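Local coordinates for protein probable acetyltransferases (PDB 3PZJ) that probably transfers acetyl groups from acetyl-CoA to amine acceptors, possibly protein N termini, as a member of the GNAT acetyltransferase family, at residues L144-T147 with A148-G152; A168-A171 with R172-F176; V125-S128 with P129-R133. One frame throughout, in Å; residues are numbered along the deposited sequence.

Interaction 1 (L144-T147 with A148-G152)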
ATOM      1  N   LEU A 144       7.351  17.439   8.191  1.00 23.42           N
ATOM      2  CA  LEU A 144       6.391  16.359   8.050  1.00 23.04           C
ATOM      3  C   LEU A 144       6.839  15.143   8.775  1.00 24.41           C
ATOM      4  O   LEU A 144       5.989  14.449   9.335  1.00 24.60           O
ATOM      5  CB  LEU A 144       6.055  16.050   6.604  1.00 24.80           C
ATOM      6  CG  LEU A 144       5.252  17.080   5.808  1.00 24.64           C
ATOM      7  CD1 LEU A 144       4.844  16.473   4.501  1.00 27.17           C
ATOM      8  CD2 LEU A 144       4.014  17.651   6.547  1.00 29.13           C
ATOM      9  N   LEU A 145       8.144  14.862   8.836  1.00 23.22           N
ATOM     10  CA  LEU A 145       8.593  13.700   9.635  1.00 23.84           C
ATOM     11  C   LEU A 145       8.279  13.950  11.130  1.00 23.70           C
ATOM     12  O   LEU A 145       7.630  13.106  11.807  1.00 22.84           O
ATOM     13  CB  LEU A 145      10.078  13.468   9.385  1.00 24.81           C
ATOM     14  CG  LEU A 145      10.392  12.872   8.004  1.00 26.76           C
ATOM     15  CD1 LEU A 145      11.908  13.026   7.739  1.00 22.96           C
ATOM     16  CD2 LEU A 145       9.958  11.390   7.991  1.00 24.23           C
ATOM     17  N   LYS A 146       8.719  15.118  11.621  1.00 22.60           N
ATOM     18  CA  LYS A 146       8.525  15.466  13.020  1.00 26.47           C
ATOM     19  C   LYS A 146       7.068  15.311  13.359  1.00 25.07           C
ATOM     20  O   LYS A 146       6.715  14.683  14.356  1.00 25.18           O
ATOM     21  CB  LYS A 146       8.960  16.899  13.272  1.00 28.01           C
ATOM     22  CG  LYS A 146       8.863  17.368  14.749  1.00 31.36           C
ATOM     23  CD  LYS A 146       9.085  18.881  14.746  1.00 36.08           C
ATOM     24  CE  LYS A 146       9.358  19.425  16.154  1.00 42.60           C
ATOM     25  NZ  LYS A 146      10.307  20.588  16.016  1.00 47.05           N
ATOM     26  N   THR A 147       6.210  15.857  12.485  1.00 23.81           N
ATOM     27  CA  THR A 147       4.806  15.884  12.737  1.00 25.44           C
ATOM     28  C   THR A 147       4.197  14.492  12.780  1.00 24.28           C
ATOM     29  O   THR A 147       3.326  14.203  13.620  1.00 24.85           O
ATOM     30  CB  THR A 147       4.057  16.793  11.724  1.00 24.78           C
ATOM     31  OG1 THR A 147       4.514  18.173  11.827  1.00 25.37           O
ATOM     32  CG2 THR A 147       2.582  16.748  11.992  1.00 28.31           C
ATOM     33  N   ALA A 148       4.614  13.639  11.857  1.00 24.92           N
ATOM     34  CA  ALA A 148       4.091  12.290  11.802  1.00 24.52           C
ATOM     35  C   ALA A 148       4.483  11.504  13.061  1.00 25.99           C
ATOM     36  O   ALA A 148       3.617  10.777  13.678  1.00 26.93           O
ATOM     37  CB  ALA A 148       4.587  11.558  10.497  1.00 24.34           C
ATOM     38  N   PHE A 149       5.738  11.594  13.453  1.00 23.18           N
ATOM     39  CA  PHE A 149       6.161  10.858  14.641  1.00 25.80           C
ATOM     40  C   PHE A 149       5.486  11.418  15.915  1.00 27.16           C
ATOM     41  O   PHE A 149       5.086  10.649  16.808  1.00 28.05           O
ATOM     42  CB  PHE A 149       7.705  10.790  14.716  1.00 23.91           C
ATOM     43  CG  PHE A 149       8.298   9.989  13.564  1.00 24.58           C
ATOM     44  CD1 PHE A 149       7.968   8.647  13.419  1.00 22.01           C
ATOM     45  CD2 PHE A 149       9.143  10.550  12.621  1.00 25.00           C
ATOM     46  CE1 PHE A 149       8.458   7.873  12.401  1.00 21.89           C
ATOM     47  CE2 PHE A 149       9.639   9.766  11.557  1.00 23.85           C
ATOM     48  CZ  PHE A 149       9.303   8.462  11.418  1.00 25.53           C
ATOM     49  N   GLU A 150       5.302  12.741  15.984  1.00 29.32           N
ATOM     50  CA  GLU A 150       4.573  13.349  17.131  1.00 30.05           C
ATOM     51  C   GLU A 150       3.114  12.900  17.133  1.00 31.24           C
ATOM     52  O   GLU A 150       2.439  12.898  18.163  1.00 30.57           O
ATOM     53  CB  GLU A 150       4.678  14.898  17.131  1.00 32.28           C
ATOM     54  CG  GLU A 150       6.094  15.315  17.568  1.00 37.46           C
ATOM     55  CD  GLU A 150       6.355  16.828  17.664  1.00 42.55           C
ATOM     56  OE1 GLU A 150       5.505  17.651  17.225  1.00 43.13           O
ATOM     57  OE2 GLU A 150       7.470  17.132  18.139  1.00 41.19           O
ATOM     58  N   LEU A 151       2.604  12.493  15.982  1.00 30.89           N
ATOM     59  CA  LEU A 151       1.198  12.061  15.877  1.00 30.90           C
ATOM     60  C   LEU A 151       1.063  10.587  16.151  1.00 29.82           C
ATOM     61  O   LEU A 151      -0.066  10.052  16.090  1.00 29.85           O
ATOM     62  CB  LEU A 151       0.604  12.360  14.480  1.00 30.70           C
ATOM     63  CG  LEU A 151      -0.039  13.766  14.267  1.00 33.97           C
ATOM     64  CD1 LEU A 151       0.679  14.864  15.073  1.00 43.48           C
ATOM     65  CD2 LEU A 151      -0.161  14.091  12.771  1.00 35.51           C
ATOM     66  N   GLY A 152       2.181   9.950  16.469  1.00 27.25           N
ATOM     67  CA  GLY A 152       2.187   8.553  16.818  1.00 26.94           C
ATOM     68  C   GLY A 152       2.394   7.550  15.713  1.00 25.91           C
ATOM     69  O   GLY A 152       2.203   6.325  15.917  1.00 24.13           O
TER
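Glu-150 N donates to Lys-146 O at 2.9 Å, one of the regular i to i+4 bonds that close helix 135-150; just before it, Phe-149 N meets Leu-145 O at the same 2.9 Å. This is the C-terminal end of the helix in the beta-alpha-beta unit 119-127, 135-150, 155-161, with Leu-145 and Ala-148 packing on Cys-156 and Leu-144 on Ile-122. The Phe-149 ring runs beside Leu-145, both side chains pointing the same way: Phe-149 CD2 leans obliquely on Leu-145 O at 3.1 Å, and Phe-149 CE2 packs against Leu-145 CD2 at 3.9 Å. Trp-205 of helix 202-206 stacks on this ring. On another side of the helix, Glu-150 lies along Lys-146. With CG beside its own backbone N (chi1 -74°) and the chain extended beyond, Glu-150 brings OE2 to 3.6 Å from Lys-146 CE, but Lys-146 NZ stays 4.9 Å from OE2. Thr-147 CG2 lies 3.9 Å from Leu-151 CD2, while Thr-147 OG1 bonds to Leu-143 O. Gly-152, at positive phi (91°), ends the helix in a Schellman motif. Backbone bonding and apolar contact thus finish the helix, and the lysine and glutamate probably add a mild attraction without forming a salt bridge.

Interaction 2 (A168-A171 with R172-F176)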
ATOM      1  N   ALA A 168      15.517   9.373  -5.034  1.00 24.93           N
ATOM      2  CA  ALA A 168      16.204   8.350  -4.291  1.00 25.93           C
ATOM      3  C   ALA A 168      17.350   8.925  -3.442  1.00 25.11           C
ATOM      4  O   ALA A 168      17.524   8.572  -2.284  1.00 24.86           O
ATOM      5  CB  ALA A 168      16.716   7.268  -5.233  1.00 25.65           C
ATOM      6  N   ALA A 169      18.051   9.903  -3.972  1.00 27.00           N
ATOM      7  CA  ALA A 169      19.231  10.437  -3.288  1.00 27.64           C
ATOM      8  C   ALA A 169      18.751  11.365  -2.194  1.00 28.51           C
ATOM      9  O   ALA A 169      19.311  11.385  -1.075  1.00 29.28           O
ATOM     10  CB  ALA A 169      20.161  11.179  -4.293  1.00 29.55           C
ATOM     11  N   ALA A 170      17.656  12.067  -2.471  1.00 28.54           N
ATOM     12  CA  ALA A 170      17.003  12.849  -1.439  1.00 28.33           C
ATOM     13  C   ALA A 170      16.547  11.995  -0.257  1.00 28.01           C
ATOM     14  O   ALA A 170      16.774  12.333   0.872  1.00 28.94           O
ATOM     15  CB  ALA A 170      15.751  13.669  -2.016  1.00 28.38           C
ATOM     16  N   ALA A 171      15.830  10.936  -0.528  1.00 27.31           N
ATOM     17  CA  ALA A 171      15.431  10.039   0.553  1.00 26.76           C
ATOM     18  C   ALA A 171      16.611   9.627   1.426  1.00 26.61           C
ATOM     19  O   ALA A 171      16.593   9.707   2.660  1.00 26.37           O
ATOM     20  CB  ALA A 171      14.686   8.789  -0.024  1.00 24.57           C
ATOM     21  N   ARG A 172      17.670   9.172   0.785  1.00 28.19           N
ATOM     22  CA  ARG A 172      18.847   8.742   1.551  1.00 30.22           C
ATOM     23  C   ARG A 172      19.488   9.901   2.322  1.00 30.38           C
ATOM     24  O   ARG A 172      19.916   9.718   3.458  1.00 32.08           O
ATOM     25  CB  ARG A 172      19.854   8.012   0.629  1.00 30.87           C
ATOM     26  CG  ARG A 172      19.427   6.639   0.247  1.00 30.54           C
ATOM     27  CD  ARG A 172      20.330   6.055  -0.854  1.00 31.71           C
ATOM     28  NE  ARG A 172      20.044   4.713  -1.350  1.00 28.98           N
ATOM     29  CZ  ARG A 172      20.234   3.580  -0.667  1.00 30.02           C
ATOM     30  NH1 ARG A 172      20.676   3.577   0.572  1.00 28.52           N
ATOM     31  NH2 ARG A 172      20.015   2.434  -1.249  1.00 33.15           N
ATOM     32  N   ARG A 173      19.479  11.070   1.737  1.00 31.12           N
ATOM     33  CA  ARG A 173      20.070  12.239   2.331  1.00 32.56           C
ATOM     34  C   ARG A 173      19.274  12.596   3.581  1.00 33.08           C
ATOM     35  O   ARG A 173      19.836  12.968   4.541  1.00 32.71           O
ATOM     36  CB  ARG A 173      20.058  13.356   1.311  1.00 32.55           C
ATOM     37  CG  ARG A 173      20.708  14.594   1.726  1.00 35.17           C
ATOM     38  CD  ARG A 173      21.121  15.472   0.596  1.00 34.32           C
ATOM     39  NE  ARG A 173      20.078  15.717  -0.358  1.00 37.65           N
ATOM     40  CZ  ARG A 173      20.141  15.366  -1.639  1.00 38.70           C
ATOM     41  NH1 ARG A 173      19.158  15.666  -2.432  1.00 39.49           N
ATOM     42  NH2 ARG A 173      21.204  14.743  -2.135  1.00 39.50           N
ATOM     43  N   PHE A 174      17.969  12.437   3.523  1.00 32.17           N
ATOM     44  CA  PHE A 174      17.076  12.713   4.670  1.00 32.71           C
ATOM     45  C   PHE A 174      17.131  11.665   5.758  1.00 32.04           C
ATOM     46  O   PHE A 174      16.646  11.865   6.855  1.00 36.49           O
ATOM     47  CB  PHE A 174      15.639  12.930   4.183  1.00 32.65           C
ATOM     48  CG  PHE A 174      15.458  14.142   3.296  1.00 32.32           C
ATOM     49  CD1 PHE A 174      16.193  15.317   3.489  1.00 39.44           C
ATOM     50  CD2 PHE A 174      14.610  14.091   2.223  1.00 33.22           C
ATOM     51  CE1 PHE A 174      16.008  16.449   2.636  1.00 38.87           C
ATOM     52  CE2 PHE A 174      14.411  15.204   1.367  1.00 35.70           C
ATOM     53  CZ  PHE A 174      15.120  16.375   1.559  1.00 37.93           C
ATOM     54  N   GLY A 175      17.725  10.537   5.474  1.00 31.63           N
ATOM     55  CA  GLY A 175      17.918   9.506   6.458  1.00 30.17           C
ATOM     56  C   GLY A 175      16.899   8.356   6.384  1.00 28.44           C
ATOM     57  O   GLY A 175      16.860   7.552   7.284  1.00 28.24           O
ATOM     58  N   PHE A 176      16.067   8.298   5.351  1.00 26.39           N
ATOM     59  CA  PHE A 176      15.267   7.108   5.075  1.00 26.26           C
ATOM     60  C   PHE A 176      16.210   5.967   4.686  1.00 27.14           C
ATOM     61  O   PHE A 176      17.275   6.205   4.047  1.00 27.06           O
ATOM     62  CB  PHE A 176      14.303   7.359   3.908  1.00 24.04           C
ATOM     63  CG  PHE A 176      13.243   8.402   4.180  1.00 25.17           C
ATOM     64  CD1 PHE A 176      12.007   8.045   4.668  1.00 24.83           C
ATOM     65  CD2 PHE A 176      13.480   9.780   3.921  1.00 28.90           C
ATOM     66  CE1 PHE A 176      10.995   9.005   4.867  1.00 25.89           C
ATOM     67  CE2 PHE A 176      12.460  10.754   4.163  1.00 24.70           C
ATOM     68  CZ  PHE A 176      11.271  10.349   4.619  1.00 23.85           C
TER
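Helix 165-174 ends in a Schellman motif, Phe-176 N bonding to Ala-171 O at 3.1 Å and Gly-175 N to Arg-172 O at 3.1 Å, with Gly-175 turning the chain at a positive phi of 100°; Gly-175 N adds a weak bond to Ala-171 O. The preceding turn is regular, its shortest bond running from Arg-173 N to Ala-169 O at 2.8 Å. Ala-168 to Ala-171 offer only methyl groups and backbone to the larger residues that follow. CG of Arg-173 is anti to the backbone N (chi1 -176°), and the bend at chi3 (50°) folds the chain back along the helix. One face of its guanidinium lies over the preceding turn, with NH1 3.7 Å from Ala-170 CA and Ala-169 O set toward the rim of the plane. Phe-174 comes obliquely past the next carbonyl: its CD2 is 3.1 Å from Ala-170 O, and its CE2 touches the Ala-170 methyl, CB, at 3.9 Å. Beyond, it packs on Thr-138 and Val-141 of helix 135-150. Phe-176 presents its edge instead. Ala-171 O lies in the plane of the ring, 3.4 Å from Phe-176 CD2. Phe-176 CB is 4.2 Å from Ala-171 CB. The rest of Phe-176 turns inward to Trp-158, Phe-198 and Met-200 of the central sheet. Besides two N-H groups, then, Ala-171 O meets the polarised C-H edge of an aromatic ring, a probably favourable electrostatic setting for a carbonyl that closes a helix, while the small alanines probably let aromatic and cationic groups lie close against the backbone.

Interaction 3 (V125-S128 with P129-R133)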
ATOM      1  N   VAL A 125       5.857  15.270  -3.469  1.00 23.99           N
ATOM      2  CA  VAL A 125       6.865  16.273  -3.241  1.00 25.28           C
ATOM      3  C   VAL A 125       7.125  17.004  -4.530  1.00 25.50           C
ATOM      4  O   VAL A 125       7.667  16.426  -5.519  1.00 26.50           O
ATOM      5  CB  VAL A 125       8.174  15.676  -2.723  1.00 25.44           C
ATOM      6  CG1 VAL A 125       9.323  16.761  -2.560  1.00 24.77           C
ATOM      7  CG2 VAL A 125       7.955  14.818  -1.475  1.00 28.53           C
ATOM      8  N   ASN A 126       6.631  18.237  -4.575  1.00 25.67           N
ATOM      9  CA  ASN A 126       6.633  19.095  -5.776  1.00 26.09           C
ATOM     10  C   ASN A 126       7.228  20.441  -5.401  1.00 26.77           C
ATOM     11  O   ASN A 126       6.499  21.381  -4.938  1.00 25.64           O
ATOM     12  CB  ASN A 126       5.212  19.288  -6.265  1.00 25.30           C
ATOM     13  CG  ASN A 126       4.691  18.089  -7.011  1.00 27.78           C
ATOM     14  OD1 ASN A 126       4.960  17.987  -8.198  1.00 29.98           O
ATOM     15  ND2 ASN A 126       4.090  17.096  -6.309  1.00 25.14           N
ATOM     16  N   PHE A 127       8.550  20.545  -5.574  1.00 28.91           N
ATOM     17  CA  PHE A 127       9.268  21.751  -5.140  1.00 30.82           C
ATOM     18  C   PHE A 127       9.704  22.547  -6.357  1.00 32.78           C
ATOM     19  O   PHE A 127      10.288  21.992  -7.279  1.00 33.19           O
ATOM     20  CB  PHE A 127      10.508  21.338  -4.337  1.00 31.52           C
ATOM     21  CG  PHE A 127      10.224  20.788  -2.944  1.00 29.99           C
ATOM     22  CD1 PHE A 127       8.965  20.765  -2.387  1.00 31.56           C
ATOM     23  CD2 PHE A 127      11.260  20.301  -2.193  1.00 29.84           C
ATOM     24  CE1 PHE A 127       8.753  20.295  -1.093  1.00 27.03           C
ATOM     25  CE2 PHE A 127      11.031  19.785  -0.938  1.00 29.37           C
ATOM     26  CZ  PHE A 127       9.792  19.852  -0.357  1.00 29.28           C
ATOM     27  N   SER A 128       9.466  23.847  -6.326  1.00 35.91           N
ATOM     28  CA  SER A 128       9.890  24.748  -7.432  1.00 37.40           C
ATOM     29  C   SER A 128      11.396  24.715  -7.533  1.00 40.31           C
ATOM     30  O   SER A 128      12.064  24.391  -6.582  1.00 40.74           O
ATOM     31  CB  SER A 128       9.421  26.169  -7.128  1.00 38.55           C
ATOM     32  OG  SER A 128      10.159  26.753  -6.081  1.00 37.62           O
ATOM     33  N   PRO A 129      11.969  25.099  -8.686  1.00 42.69           N
ATOM     34  CA  PRO A 129      13.449  25.074  -8.747  1.00 44.18           C
ATOM     35  C   PRO A 129      14.140  25.961  -7.654  1.00 45.61           C
ATOM     36  O   PRO A 129      15.114  25.573  -7.038  1.00 46.87           O
ATOM     37  CB  PRO A 129      13.745  25.527 -10.191  1.00 45.90           C
ATOM     38  CG  PRO A 129      12.436  25.174 -10.967  1.00 45.97           C
ATOM     39  CD  PRO A 129      11.317  25.374  -9.971  1.00 43.27           C
ATOM     40  N   ALA A 130      13.567  27.116  -7.361  1.00 50.31           N
ATOM     41  CA  ALA A 130      14.071  28.002  -6.354  1.00 50.33           C
ATOM     42  C   ALA A 130      14.125  27.372  -4.975  1.00 46.59           C
ATOM     43  O   ALA A 130      14.909  27.795  -4.113  1.00 45.74           O
ATOM     44  CB  ALA A 130      13.231  29.280  -6.318  1.00 53.65           C
ATOM     45  N   LEU A 131      13.264  26.385  -4.753  1.00 43.54           N
ATOM     46  CA  LEU A 131      13.191  25.672  -3.463  1.00 41.89           C
ATOM     47  C   LEU A 131      14.087  24.440  -3.445  1.00 41.37           C
ATOM     48  O   LEU A 131      14.748  24.177  -2.463  1.00 40.16           O
ATOM     49  CB  LEU A 131      11.772  25.266  -3.200  1.00 40.41           C
ATOM     50  CG  LEU A 131      11.387  24.612  -1.855  1.00 42.67           C
ATOM     51  CD1 LEU A 131      11.589  25.589  -0.731  1.00 42.72           C
ATOM     52  CD2 LEU A 131       9.948  24.217  -1.927  1.00 42.12           C
ATOM     53  N   ARG A 132      14.113  23.693  -4.536  1.00 44.09           N
ATOM     54  CA  ARG A 132      14.872  22.455  -4.568  1.00 46.97           C
ATOM     55  C   ARG A 132      16.232  22.665  -3.973  1.00 47.67           C
ATOM     56  O   ARG A 132      16.857  23.732  -4.158  1.00 49.12           O
ATOM     57  CB  ARG A 132      15.056  21.949  -6.000  1.00 52.70           C
ATOM     58  CG  ARG A 132      13.800  21.475  -6.671  1.00 55.22           C
ATOM     59  CD  ARG A 132      13.676  19.971  -6.566  1.00 63.80           C
ATOM     60  NE  ARG A 132      14.291  19.254  -7.680  1.00 70.00           N
ATOM     61  CZ  ARG A 132      14.134  17.942  -7.897  1.00 80.50           C
ATOM     62  NH1 ARG A 132      14.706  17.343  -8.952  1.00 87.30           N
ATOM     63  NH2 ARG A 132      13.405  17.210  -7.056  1.00 81.62           N
ATOM     64  N   ARG A 133      16.714  21.654  -3.258  1.00 47.90           N
ATOM     65  CA  ARG A 133      18.147  21.614  -2.874  1.00 49.80           C
ATOM     66  C   ARG A 133      18.610  22.826  -2.021  1.00 47.25           C
ATOM     67  O   ARG A 133      19.816  23.218  -2.071  1.00 51.50           O
ATOM     68  CB  ARG A 133      19.022  21.458  -4.150  1.00 55.80           C
TER
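Leu-131 lays its CD2 methyl over one face of the Phe-127 ring, 3.9 Å from the ring centroid and 28° off the normal, in a CH-pi contact; the same CD2 comes within 3.6 Å of Phe-127 CG. On the opposite face sits Val-125 CG1, 3.7 Å above the plane of the Phe-127 ring and over its centre, so that the ring is sandwiched between two aliphatic groups. Leu-131 reaches it because its CG stands anti to the backbone N (chi1 -174°), bringing the branch back across the turn. Ala-137 and Ala-140 of helix 135-150 also pack on Phe-127.

The turn itself is gripped at Ser-128 O, which takes two N-H groups: Arg-132 N at 3.0 Å, nearly in line with the C=O, and Leu-131 N at 3.0 Å, from well above the carbonyl plane. Ser-128 OG is hydrogen-bonded to Leu-105 O and also accepts a weak 3.4 Å bond from Leu-131 N. Arg-132 CG, beside its backbone N (chi1 -68°), lies 3.4 Å from Ser-128 O; the chain bends at chi2 and chi3 only farther out. In GNAT enzymes the segment between this strand and the next helix usually forms the pyrophosphate-binding loop for acetyl-CoA, and residues 129-133 are consistent with its start. The doubly bonded carbonyl and the clamped ring probably hold the chain's exit from the strand, the first by polar bonds and the second by dispersion.

Along the chain the three contacts come in series, neither nested nor crossed. Interaction 3 comes first, closing the tight turn by which strand 119-127 leads toward helix 135-150. Interaction 1 lies at the far end of that helix, about 22 Å from interaction 3 between centres, before the chain continues into strand 155-161 of the beta-alpha-beta unit. Interaction 2 follows, ending helix 165-174 before strand 177-188. Interactions 1 and 2 touch: Leu-145 CD2 of interaction 1 packs at 3.8 Å on Phe-176 CZ of interaction 2. The approach to one helix and the exits from two are thus arranged against the central sheet of the GNAT domain.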